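Local structure of chromosome partition protein Smc (Pyrococcus furiosus, 3KTA) at residues A87-D101 against E117-M129. The protein is probably required for chromosome condensation and partitioning, this piece being the C-terminal part of its ABC-type ATPase domain. Sequence-based numbering, arbitrary orientation.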
ATOM      1  N   ALA B  87       8.006   5.766  -4.895  1.00 13.54           N
ATOM      2  CA  ALA B  87       8.266   4.344  -4.685  1.00 14.33           C
ATOM      3  C   ALA B  87       7.779   3.566  -5.899  1.00 14.92           C
ATOM      4  O   ALA B  87       6.934   4.050  -6.648  1.00 15.38           O
ATOM      5  CB  ALA B  87       7.583   3.850  -3.431  1.00 16.94           C
ATOM      6  N   PRO B  88       8.299   2.349  -6.097  1.00 15.07           N
ATOM      7  CA  PRO B  88       7.845   1.564  -7.254  1.00 12.75           C
ATOM      8  C   PRO B  88       6.327   1.381  -7.253  1.00 14.49           C
ATOM      9  O   PRO B  88       5.689   1.621  -8.289  1.00 14.60           O
ATOM     10  CB  PRO B  88       8.587   0.231  -7.092  1.00 14.36           C
ATOM     11  CG  PRO B  88       9.888   0.643  -6.414  1.00 18.09           C
ATOM     12  CD  PRO B  88       9.444   1.717  -5.405  1.00 16.93           C
ATOM     13  N   PHE B  89       5.755   1.015  -6.110  1.00 11.34           N
ATOM     14  CA  PHE B  89       4.294   0.858  -6.026  1.00 12.41           C
ATOM     15  C   PHE B  89       3.782   1.176  -4.633  1.00 12.86           C
ATOM     16  O   PHE B  89       4.542   1.132  -3.665  1.00 13.89           O
ATOM     17  CB  PHE B  89       3.850  -0.551  -6.438  1.00 12.12           C
ATOM     18  CG  PHE B  89       4.225  -1.616  -5.457  1.00 12.63           C
ATOM     19  CD1 PHE B  89       5.464  -2.227  -5.532  1.00 13.69           C
ATOM     20  CD2 PHE B  89       3.341  -1.998  -4.450  1.00 13.39           C
ATOM     21  CE1 PHE B  89       5.801  -3.218  -4.630  1.00 16.18           C
ATOM     22  CE2 PHE B  89       3.671  -2.991  -3.546  1.00 17.44           C
ATOM     23  CZ  PHE B  89       4.920  -3.585  -3.629  1.00 18.13           C
ATOM     24  N   TYR B  90       2.492   1.509  -4.558  1.00 12.56           N
ATOM     25  CA  TYR B  90       1.799   1.735  -3.293  1.00 11.27           C
ATOM     26  C   TYR B  90       0.624   0.788  -3.272  1.00 11.47           C
ATOM     27  O   TYR B  90      -0.012   0.575  -4.305  1.00 11.77           O
ATOM     28  CB  TYR B  90       1.305   3.200  -3.187  1.00 11.03           C
ATOM     29  CG  TYR B  90       2.478   4.132  -3.091  1.00 10.93           C
ATOM     30  CD1 TYR B  90       3.189   4.491  -4.227  1.00 12.91           C
ATOM     31  CD2 TYR B  90       2.921   4.607  -1.855  1.00 10.74           C
ATOM     32  CE1 TYR B  90       4.313   5.291  -4.146  1.00 13.39           C
ATOM     33  CE2 TYR B  90       4.042   5.425  -1.767  1.00 11.20           C
ATOM     34  CZ  TYR B  90       4.726   5.762  -2.909  1.00 12.85           C
ATOM     35  OH  TYR B  90       5.844   6.549  -2.840  1.00 12.66           O
ATOM     36  N   LEU B  91       0.358   0.209  -2.107  1.00 10.71           N
ATOM     37  CA  LEU B  91      -0.804  -0.652  -1.920  1.00 10.16           C
ATOM     38  C   LEU B  91      -1.625  -0.038  -0.814  1.00 12.66           C
ATOM     39  O   LEU B  91      -1.139   0.140   0.299  1.00 14.69           O
ATOM     40  CB  LEU B  91      -0.368  -2.061  -1.541  1.00 13.51           C
ATOM     41  CG  LEU B  91      -1.488  -3.011  -1.128  1.00 15.41           C
ATOM     42  CD1 LEU B  91      -2.424  -3.317  -2.283  1.00 17.11           C
ATOM     43  CD2 LEU B  91      -0.837  -4.291  -0.639  1.00 20.91           C
ATOM     44  N   PHE B  92      -2.849   0.359  -1.146  1.00 11.90           N
ATOM     45  CA  PHE B  92      -3.717   1.042  -0.197  1.00 11.68           C
ATOM     46  C   PHE B  92      -4.987   0.211  -0.048  1.00 13.21           C
ATOM     47  O   PHE B  92      -5.715   0.018  -1.015  1.00 14.68           O
ATOM     48  CB  PHE B  92      -4.155   2.406  -0.743  1.00 13.48           C
ATOM     49  CG  PHE B  92      -3.070   3.450  -0.834  1.00 11.26           C
ATOM     50  CD1 PHE B  92      -1.917   3.389  -0.059  1.00 13.33           C
ATOM     51  CD2 PHE B  92      -3.254   4.541  -1.676  1.00 15.15           C
ATOM     52  CE1 PHE B  92      -0.947   4.396  -0.148  1.00 14.01           C
ATOM     53  CE2 PHE B  92      -2.300   5.549  -1.781  1.00 14.14           C
ATOM     54  CZ  PHE B  92      -1.142   5.485  -1.013  1.00 15.80           C
ATOM     55  N   ASP B  93      -5.287  -0.242   1.165  1.00 13.41           N
ATOM     56  CA  ASP B  93      -6.492  -1.049   1.413  1.00 13.65           C
ATOM     57  C   ASP B  93      -7.562  -0.274   2.207  1.00 11.73           C
ATOM     58  O   ASP B  93      -7.437  -0.096   3.416  1.00 12.64           O
ATOM     59  CB  ASP B  93      -6.087  -2.302   2.184  1.00 11.51           C
ATOM     60  CG  ASP B  93      -7.177  -3.363   2.214  1.00 13.74           C
ATOM     61  OD1 ASP B  93      -8.350  -3.053   1.890  0.92 12.35           O
ATOM     62  OD2 ASP B  93      -6.839  -4.517   2.545  1.00 15.33           O
ATOM     63  N   GLU B  94      -8.597   0.192   1.508  1.00 12.95           N
ATOM     64  CA  GLU B  94      -9.699   0.943   2.109  1.00 13.87           C
ATOM     65  C   GLU B  94      -9.224   2.129   2.967  1.00 13.69           C
ATOM     66  O   GLU B  94      -9.665   2.331   4.098  1.00 15.87           O
ATOM     67  CB  GLU B  94     -10.683   0.009   2.829  1.00 14.38           C
ATOM     68  CG  GLU B  94     -11.297  -0.999   1.889  1.00 15.13           C
ATOM     69  CD  GLU B  94     -12.443  -1.772   2.495  1.00 15.27           C
ATOM     70  OE1 GLU B  94     -12.475  -3.007   2.316  1.00 16.07           O
ATOM     71  OE2 GLU B  94     -13.338  -1.148   3.133  1.00 19.36           O
ATOM     72  N   ILE B  95      -8.350   2.938   2.373  1.00 11.25           N
ATOM     73  CA  ILE B  95      -7.763   4.092   3.049  1.00 12.28           C
ATOM     74  C   ILE B  95      -8.753   5.239   3.098  1.00 15.84           C
ATOM     75  O   ILE B  95      -8.503   6.236   3.764  1.00 16.08           O
ATOM     76  CB  ILE B  95      -6.460   4.585   2.375  1.00 15.15           C
ATOM     77  CG1 ILE B  95      -6.692   4.865   0.877  1.00 15.84           C
ATOM     78  CG2 ILE B  95      -5.325   3.582   2.601  1.00 16.60           C
ATOM     79  CD1 ILE B  95      -5.880   6.014   0.326  1.00 20.24           C
ATOM     80  N   ASP B  96      -9.866   5.086   2.377  1.00 15.75           N
ATOM     81  CA  ASP B  96     -10.877   6.133   2.284  1.00 16.07           C
ATOM     82  C   ASP B  96     -11.966   6.003   3.332  1.00 18.78           C
ATOM     83  O   ASP B  96     -12.919   6.790   3.355  1.00 19.92           O
ATOM     84  CB  ASP B  96     -11.473   6.216   0.862  1.00 15.85           C
ATOM     85  CG  ASP B  96     -11.620   4.853   0.180  1.00 16.83           C
ATOM     86  OD1 ASP B  96     -11.540   3.809   0.841  0.73 18.18           O
ATOM     87  OD2 ASP B  96     -11.865   4.842  -1.040  0.83 15.99           O
ATOM     88  N   ALA B  97     -11.831   5.026   4.222  1.00 18.21           N
ATOM     89  CA  ALA B  97     -12.781   4.912   5.329  1.00 19.23           C
ATOM     90  C   ALA B  97     -12.838   6.218   6.139  1.00 22.19           C
ATOM     91  O   ALA B  97     -11.820   6.881   6.358  1.00 21.70           O
ATOM     92  CB  ALA B  97     -12.415   3.741   6.236  1.00 22.32           C
ATOM     93  N   HIS B  98     -14.037   6.597   6.560  1.00 23.74           N
ATOM     94  CA  HIS B  98     -14.210   7.763   7.427  1.00 25.72           C
ATOM     95  C   HIS B  98     -14.038   9.105   6.711  1.00 23.04           C
ATOM     96  O   HIS B  98     -14.045  10.153   7.354  1.00 22.40           O
ATOM     97  CB  HIS B  98     -13.271   7.680   8.639  1.00 28.09           C
ATOM     98  CG  HIS B  98     -13.208   6.314   9.248  1.00 34.87           C
ATOM     99  ND1 HIS B  98     -12.022   5.719   9.630  1.00 37.12           N
ATOM    100  CD2 HIS B  98     -14.183   5.409   9.510  1.00 33.02           C
ATOM    101  CE1 HIS B  98     -12.273   4.514  10.114  1.00 30.90           C
ATOM    102  NE2 HIS B  98     -13.576   4.300  10.048  1.00 33.90           N
ATOM    103  N   LEU B  99     -13.902   9.076   5.389  1.00 17.97           N
ATOM    104  CA  LEU B  99     -13.813  10.317   4.624  1.00 17.22           C
ATOM    105  C   LEU B  99     -15.059  10.505   3.781  1.00 16.27           C
ATOM    106  O   LEU B  99     -15.581   9.545   3.212  1.00 16.33           O
ATOM    107  CB  LEU B  99     -12.593  10.315   3.698  1.00 17.65           C
ATOM    108  CG  LEU B  99     -11.209  10.324   4.345  1.00 19.54           C
ATOM    109  CD1 LEU B  99     -10.142  10.073   3.287  1.00 19.23           C
ATOM    110  CD2 LEU B  99     -10.970  11.638   5.043  1.00 21.98           C
ATOM    111  N   ASP B 100     -15.541  11.742   3.698  1.00 16.18           N
ATOM    112  CA  ASP B 100     -16.713  11.996   2.873  1.00 18.94           C
ATOM    113  C   ASP B 100     -16.333  12.037   1.388  1.00 16.26           C
ATOM    114  O   ASP B 100     -15.149  11.986   1.038  1.00 16.14           O
ATOM    115  CB  ASP B 100     -17.479  13.250   3.346  1.00 20.27           C
ATOM    116  CG  ASP B 100     -16.734  14.560   3.093  0.86 21.32           C
ATOM    117  OD1 ASP B 100     -15.654  14.574   2.474  0.94 18.22           O
ATOM    118  OD2 ASP B 100     -17.265  15.613   3.518  0.90 25.50           O
ATOM    119  N   ASP B 101     -17.320  12.091   0.505  1.00 16.60           N
ATOM    120  CA  ASP B 101     -17.015  12.066  -0.926  1.00 15.97           C
ATOM    121  C   ASP B 101     -16.092  13.196  -1.381  1.00 15.46           C
ATOM    122  O   ASP B 101     -15.238  12.991  -2.242  1.00 15.68           O
ATOM    123  CB  ASP B 101     -18.296  12.097  -1.762  1.00 16.25           C
ATOM    124  CG  ASP B 101     -18.985  10.742  -1.852  0.80 21.57           C
ATOM    125  OD1 ASP B 101     -18.526   9.758  -1.230  1.00 19.35           O
ATOM    126  OD2 ASP B 101     -20.006  10.668  -2.572  0.87 21.42           O
ATOM    127  N   GLU B 117       4.201   8.601 -11.858  1.00 16.10           N
ATOM    128  CA  GLU B 117       5.550   8.283 -11.370  1.00 15.21           C
ATOM    129  C   GLU B 117       5.633   7.011 -10.519  1.00 16.05           C
ATOM    130  O   GLU B 117       6.716   6.451 -10.356  1.00 18.08           O
ATOM    131  CB  GLU B 117       6.143   9.451 -10.562  1.00 16.27           C
ATOM    132  CG  GLU B 117       6.166  10.788 -11.289  1.00 22.11           C
ATOM    133  CD  GLU B 117       7.027  10.762 -12.538  0.93 27.29           C
ATOM    134  OE1 GLU B 117       7.888   9.870 -12.654  0.78 25.46           O
ATOM    135  OE2 GLU B 117       6.842  11.642 -13.403  0.60 29.37           O
ATOM    136  N   SER B 118       4.503   6.568  -9.971  1.00 14.10           N
ATOM    137  CA  SER B 118       4.456   5.323  -9.202  1.00 11.86           C
ATOM    138  C   SER B 118       3.206   4.532  -9.569  1.00 10.74           C
ATOM    139  O   SER B 118       2.205   5.109  -9.996  1.00 12.71           O
ATOM    140  CB  SER B 118       4.411   5.606  -7.689  1.00 12.65           C
ATOM    141  OG  SER B 118       5.555   6.313  -7.246  1.00 14.58           O
ATOM    142  N   GLN B 119       3.248   3.221  -9.340  1.00 11.20           N
ATOM    143  CA  GLN B 119       2.086   2.363  -9.489  1.00 10.00           C
ATOM    144  C   GLN B 119       1.249   2.423  -8.203  1.00 10.72           C
ATOM    145  O   GLN B 119       1.799   2.442  -7.100  1.00 11.56           O
ATOM    146  CB  GLN B 119       2.563   0.933  -9.749  1.00 11.49           C
ATOM    147  CG  GLN B 119       1.462  -0.115  -9.827  1.00 12.76           C
ATOM    148  CD  GLN B 119       2.063  -1.474 -10.164  1.00 12.65           C
ATOM    149  OE1 GLN B 119       3.007  -1.922  -9.503  1.00 13.43           O
ATOM    150  NE2 GLN B 119       1.544  -2.120 -11.199  1.00 12.69           N
ATOM    151  N   PHE B 120      -0.073   2.464  -8.351  1.00 11.17           N
ATOM    152  CA  PHE B 120      -0.984   2.438  -7.211  1.00 11.46           C
ATOM    153  C   PHE B 120      -1.973   1.304  -7.343  1.00 10.44           C
ATOM    154  O   PHE B 120      -2.619   1.162  -8.393  1.00 12.24           O
ATOM    155  CB  PHE B 120      -1.743   3.777  -7.119  1.00 11.27           C
ATOM    156  CG  PHE B 120      -0.889   4.893  -6.644  1.00 10.87           C
ATOM    157  CD1 PHE B 120      -0.080   5.602  -7.532  1.00 10.82           C
ATOM    158  CD2 PHE B 120      -0.838   5.213  -5.290  1.00 11.52           C
ATOM    159  CE1 PHE B 120       0.725   6.630  -7.078  1.00 12.62           C
ATOM    160  CE2 PHE B 120      -0.021   6.225  -4.834  1.00 11.94           C
ATOM    161  CZ  PHE B 120       0.767   6.931  -5.722  1.00 12.59           C
ATOM    162  N   ILE B 121      -2.097   0.512  -6.280  1.00  9.37           N
ATOM    163  CA  ILE B 121      -3.097  -0.553  -6.237  1.00  8.79           C
ATOM    164  C   ILE B 121      -3.981  -0.251  -5.039  1.00 10.97           C
ATOM    165  O   ILE B 121      -3.503  -0.209  -3.900  1.00 11.92           O
ATOM    166  CB  ILE B 121      -2.440  -1.939  -6.049  1.00 10.43           C
ATOM    167  CG1 ILE B 121      -1.530  -2.248  -7.239  1.00 13.08           C
ATOM    168  CG2 ILE B 121      -3.506  -3.027  -5.884  1.00 11.85           C
ATOM    169  CD1 ILE B 121      -0.512  -3.343  -6.937  1.00 14.93           C
ATOM    170  N   VAL B 122      -5.264  -0.010  -5.294  1.00 11.51           N
ATOM    171  CA  VAL B 122      -6.128   0.537  -4.260  1.00 11.25           C
ATOM    172  C   VAL B 122      -7.385  -0.309  -4.132  1.00 10.96           C
ATOM    173  O   VAL B 122      -8.129  -0.455  -5.090  1.00 12.29           O
ATOM    174  CB  VAL B 122      -6.551   1.987  -4.633  1.00 11.57           C
ATOM    175  CG1 VAL B 122      -7.495   2.566  -3.576  1.00 13.69           C
ATOM    176  CG2 VAL B 122      -5.326   2.890  -4.805  1.00 12.11           C
ATOM    177  N   ILE B 123      -7.612  -0.866  -2.944  1.00 11.16           N
ATOM    178  CA  ILE B 123      -8.854  -1.570  -2.663  1.00 12.46           C
ATOM    179  C   ILE B 123      -9.856  -0.581  -2.101  1.00 11.70           C
ATOM    180  O   ILE B 123      -9.523   0.170  -1.184  1.00 13.55           O
ATOM    181  CB  ILE B 123      -8.634  -2.660  -1.623  1.00 10.99           C
ATOM    182  CG1 ILE B 123      -7.668  -3.725  -2.162  1.00 13.35           C
ATOM    183  CG2 ILE B 123      -9.987  -3.277  -1.237  1.00 12.27           C
ATOM    184  CD1 ILE B 123      -7.066  -4.630  -1.086  1.00 14.11           C
ATOM    185  N   THR B 124     -11.065  -0.555  -2.655  1.00 12.27           N
ATOM    186  CA  THR B 124     -12.035   0.486  -2.275  1.00 11.41           C
ATOM    187  C   THR B 124     -13.478   0.075  -2.546  1.00 12.85           C
ATOM    188  O   THR B 124     -13.748  -0.715  -3.455  1.00 13.36           O
ATOM    189  CB  THR B 124     -11.737   1.812  -3.010  1.00 12.03           C
ATOM    190  OG1 THR B 124     -12.662   2.827  -2.585  1.00 12.82           O
ATOM    191  CG2 THR B 124     -11.845   1.635  -4.523  1.00 17.42           C
ATOM    192  N   LEU B 125     -14.391   0.604  -1.727  1.00 12.70           N
ATOM    193  CA  LEU B 125     -15.828   0.420  -1.922  1.00 14.58           C
ATOM    194  C   LEU B 125     -16.449   1.732  -2.408  1.00 14.33           C
ATOM    195  O   LEU B 125     -17.676   1.829  -2.561  1.00 16.44           O
ATOM    196  CB  LEU B 125     -16.497   0.008  -0.604  1.00 14.47           C
ATOM    197  CG  LEU B 125     -16.083  -1.332  -0.001  1.00 20.93           C
ATOM    198  CD1 LEU B 125     -16.988  -1.680   1.167  1.00 19.03           C
ATOM    199  CD2 LEU B 125     -16.101  -2.417  -1.064  1.00 23.95           C
ATOM    200  N   ARG B 126     -15.607   2.732  -2.670  1.00 12.43           N
ATOM    201  CA  ARG B 126     -16.092   4.084  -2.970  1.00 13.30           C
ATOM    202  C   ARG B 126     -16.033   4.432  -4.456  1.00 14.30           C
ATOM    203  O   ARG B 126     -14.943   4.509  -5.069  1.00 13.18           O
ATOM    204  CB  ARG B 126     -15.310   5.136  -2.179  1.00 14.36           C
ATOM    205  CG  ARG B 126     -15.286   4.882  -0.678  1.00 16.92           C
ATOM    206  CD  ARG B 126     -16.671   5.135  -0.042  1.00 17.25           C
ATOM    207  NE  ARG B 126     -16.984   6.556  -0.050  1.00 15.87           N
ATOM    208  CZ  ARG B 126     -16.542   7.429   0.856  1.00 19.48           C
ATOM    209  NH1 ARG B 126     -15.774   7.026   1.860  1.00 16.54           N
ATOM    210  NH2 ARG B 126     -16.865   8.714   0.751  1.00 18.45           N
ATOM    211  N   ASP B 127     -17.206   4.687  -5.036  1.00 13.90           N
ATOM    212  CA  ASP B 127     -17.275   5.115  -6.423  1.00 15.98           C
ATOM    213  C   ASP B 127     -16.372   6.298  -6.764  1.00 14.57           C
ATOM    214  O   ASP B 127     -15.724   6.289  -7.808  1.00 13.97           O
ATOM    215  CB  ASP B 127     -18.731   5.377  -6.858  1.00 15.79           C
ATOM    216  CG  ASP B 127     -19.495   6.299  -5.903  1.00 20.26           C
ATOM    217  OD1 ASP B 127     -18.894   7.080  -5.137  1.00 24.23           O
ATOM    218  OD2 ASP B 127     -20.742   6.245  -5.938  1.00 30.38           O
ATOM    219  N   VAL B 128     -16.313   7.312  -5.895  1.00 13.79           N
ATOM    220  CA  VAL B 128     -15.529   8.503  -6.194  1.00 15.95           C
ATOM    221  C   VAL B 128     -14.028   8.227  -6.119  1.00 13.63           C
ATOM    222  O   VAL B 128     -13.238   9.009  -6.636  1.00 15.72           O
ATOM    223  CB  VAL B 128     -15.907   9.702  -5.296  1.00 17.30           C
ATOM    224  CG1 VAL B 128     -17.332  10.106  -5.564  1.00 21.50           C
ATOM    225  CG2 VAL B 128     -15.761   9.350  -3.845  1.00 15.51           C
HETATM  226  N   MSE B 129     -13.648   7.123  -5.474  1.00 13.17           N
HETATM  227  CA  MSE B 129     -12.256   6.686  -5.497  1.00 14.40           C
HETATM  228  C   MSE B 129     -11.909   5.949  -6.788  1.00 14.63           C
HETATM  229  O   MSE B 129     -10.815   6.168  -7.327  1.00 15.84           O
HETATM  230  CB  MSE B 129     -11.928   5.775  -4.299  1.00 13.44           C
HETATM  231  CG  MSE B 129     -10.501   5.179  -4.336  1.00 13.91           C
HETATM  232 SE   MSE B 129      -9.079   6.504  -4.153  0.93 16.49          SE
HETATM  233  CE  MSE B 129      -8.969   6.461  -2.219  1.00 17.58           C
TER
HETATM  234  O   HOH W   1       8.257   4.508  -9.572  1.00 28.98           O
HETATM  235  O   HOH W   2      -9.039   2.934  -0.483  1.00 14.00           O
HETATM  236  O   HOH W   3     -13.330   1.699   0.689  1.00 15.91           O
HETATM  237  O   HOH W   4     -18.389   7.351  -2.499  1.00 23.19           O
HETATM  238  O   HOH W   5     -20.732   8.380  -3.511  1.00 32.22           O
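Leu99 O takes two hydrogen bonds from Arg126, whose NH1 and NH2 both reach it end-on at 2.9 Å, close to the guanidinium plane. In that same plane NH2 makes a salt bridge with Asp101 OD1 at 2.8 Å, nearly straight at 173°, and NE donates to a water lying close to Asp101 OD1, so every nitrogen helps fix the group's rotation. Arg126 CG, anti to its carbonyl carbon, lies 3.4 Å from Asp96 OD2; the bends beyond it turn the guanidinium to Leu99 and Asp101. An alanine in place of Arg126 would probably leave the Leu99 carbonyl and the Asp101 carboxylate without their mate. Thr124 OG1 donates to Asp96 OD2 (2.7 Å) on its syn lone pair, while accepting from Arg126 N in an ST turn. Upstream, strands 89-93 and 119-123 run parallel, 12° apart. The Tyr90 and Phe120 rings are almost parallel but offset so far that they scarcely overlap, and Phe92 joins the cluster obliquely. Glu94, just past the first strand, touches the bound bis(adenosine)-5'-pentaphosphate. Helix 101-114 makes the beta-alpha-beta crossover between these strands, helix 67-84 packs on Tyr90, Ile95 and Leu99, and a parallel strand of the partner Smc chain continues the sheet.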